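Side-chain contact in apical membrane antigen 1 (Babesia divergens, PDB 4APM), which probably takes part in host-cell invasion by the parasite as a calcium-binding surface protein of the moving junction: residues V348-L352 with E353-V357. Numbering follows the deposited sequence.
Sequences VGSPL and EQDAV
Ser350 and Asp355 meet hydroxyl to carboxylate: Ser350 OG donates to Asp355 OD2 over 2.6 Å, on the anti lone pair of that oxygen, the one turned away from OD1. The hydroxyl reaches this spot because it stands opposite the backbone N of its own residue (chi1 -171°), a torsion that also sets OG beside the Ser350 carbonyl carbon, near the N-H of Leu352. There Ser350 OG accepts from Leu352 N at 3.2 Å, with 163° at the hydrogen, closing an ST turn. One oxygen is thus gripped twice, as donor to the carboxylate and acceptor from the amide.

Leu352 runs alongside Asp355 and Gln354, all three side chains pointing the same way. Leu352 CD1 lies 3.8 Å from Gln354 OE1 and 3.9 Å from Asp355 OD2, in van der Waals contact with both polar ends. The Leu352 carbonyl also holds the backbone of Asp355: Asp355 N donates to Leu352 O over 2.9 Å. This bond leads into the short 3-10 turn 353-355, and Ala356 N to Glu353 O repeats the i to i+3 pattern one residue later.

The turn belongs to the loop between strands 342-346 and 367-368, within the crystallised fragment of domains I, II and III and away from the calcium site. Pro351, Leu352 and Glu353 pack on helix 249-257, while Glu353 and Ala356 also touch Phe343 of strand 342-346. An acetate ion, probably from the crystallisation liquor, lies about 3 Å from the Asp355 side chain.

Through the Ser350 hydroxyl, the Asp355 carboxylate is coupled to Leu352 N, while Leu352 O holds Asp355 N. The short bond would be expected to stabilise the ionised carboxylate and help to fix it at the last residue of the 3-10 turn.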
loop_
_atom_site.group_PDB
_atom_site.type_symbol
_atom_site.label_atom_id
_atom_site.label_comp_id
_atom_site.label_asym_id
_atom_site.label_seq_id
_atom_site.Cartn_x
_atom_site.Cartn_y
_atom_site.Cartn_z
ATOM N N VAL A 348 -0.165 1.017 0.032
ATOM C CA VAL A 348 -0.534 0.820 1.461
ATOM C C VAL A 348 0.185 -0.360 2.094
ATOM O O VAL A 348 0.324 -0.426 3.332
ATOM C CB VAL A 348 -2.053 0.678 1.708
ATOM C CG1 VAL A 348 -2.804 1.908 1.228
ATOM C CG2 VAL A 348 -2.591 -0.565 1.045
ATOM N N GLY A 349 0.655 -1.271 1.235
ATOM C CA GLY A 349 1.131 -2.577 1.654
ATOM C C GLY A 349 2.608 -2.576 1.988
ATOM O O GLY A 349 3.326 -1.608 1.736
ATOM N N SER A 350 3.064 -3.683 2.537
ATOM C CA SER A 350 4.462 -3.841 2.833
ATOM C C SER A 350 5.385 -3.485 1.651
ATOM O O SER A 350 5.118 -3.855 0.507
ATOM C CB SER A 350 4.749 -5.273 3.283
ATOM O OG SER A 350 6.085 -5.292 3.764
ATOM N N PRO A 351 6.474 -2.780 1.931
ATOM C CA PRO A 351 7.553 -2.573 0.944
ATOM C C PRO A 351 8.524 -3.770 0.741
ATOM O O PRO A 351 9.450 -3.676 -0.086
ATOM C CB PRO A 351 8.340 -1.397 1.553
ATOM C CG PRO A 351 8.171 -1.578 3.043
ATOM C CD PRO A 351 6.735 -2.063 3.206
ATOM N N LEU A 352 8.361 -4.852 1.512
ATOM C CA LEU A 352 9.373 -5.949 1.587
ATOM C C LEU A 352 8.958 -7.135 0.767
ATOM O O LEU A 352 7.863 -7.672 0.978
ATOM C CB LEU A 352 9.525 -6.454 3.025
ATOM C CG LEU A 352 9.940 -5.466 4.088
ATOM C CD1 LEU A 352 10.236 -6.201 5.404
ATOM C CD2 LEU A 352 11.143 -4.675 3.575
ATOM N N GLU A 353 9.859 -7.626 -0.079
ATOM C CA GLU A 353 9.637 -8.926 -0.738
ATOM C C GLU A 353 9.307 -9.989 0.271
ATOM O O GLU A 353 8.524 -10.889 -0.019
ATOM C CB GLU A 353 10.868 -9.405 -1.519
ATOM C CG GLU A 353 11.027 -8.821 -2.908
ATOM C CD GLU A 353 12.293 -9.327 -3.581
ATOM O OE1 GLU A 353 12.636 -10.512 -3.374
ATOM O OE2 GLU A 353 12.993 -8.520 -4.231
ATOM N N GLN A 354 9.950 -9.938 1.431
ATOM C CA GLN A 354 9.743 -10.994 2.437
ATOM C C GLN A 354 8.273 -11.156 2.781
ATOM O O GLN A 354 7.903 -12.143 3.400
ATOM C CB GLN A 354 10.427 -10.670 3.766
ATOM C CG GLN A 354 11.861 -10.235 3.739
ATOM C CD GLN A 354 12.227 -9.602 5.067
ATOM O OE1 GLN A 354 11.461 -9.688 6.040
ATOM N NE2 GLN A 354 13.373 -8.940 5.118
ATOM N N ASP A 355 7.487 -10.094 2.614
ATOM C CA ASP A 355 6.137 -10.103 3.165
ATOM C C ASP A 355 5.144 -10.509 2.133
ATOM O O ASP A 355 3.936 -10.434 2.350
ATOM C CB ASP A 355 5.760 -8.762 3.716
ATOM C CG ASP A 355 6.444 -8.464 4.994
ATOM O OD1 ASP A 355 6.892 -9.416 5.681
ATOM O OD2 ASP A 355 6.504 -7.278 5.346
ATOM N N ALA A 356 5.643 -10.947 0.998
ATOM C CA ALA A 356 4.757 -11.306 -0.075
ATOM C C ALA A 356 3.868 -12.536 0.186
ATOM O O ALA A 356 4.156 -13.418 0.991
ATOM C CB ALA A 356 5.520 -11.446 -1.379
ATOM N N VAL A 357 2.851 -12.619 -0.638
ATOM C CA VAL A 357 1.824 -13.593 -0.557
ATOM C C VAL A 357 1.896 -14.259 -1.925
ATOM O O VAL A 357 2.177 -13.585 -2.914
ATOM C CB VAL A 357 0.496 -12.829 -0.310
ATOM C CG1 VAL A 357 -0.496 -12.911 -1.459
ATOM C CG2 VAL A 357 -0.078 -13.137 1.066
#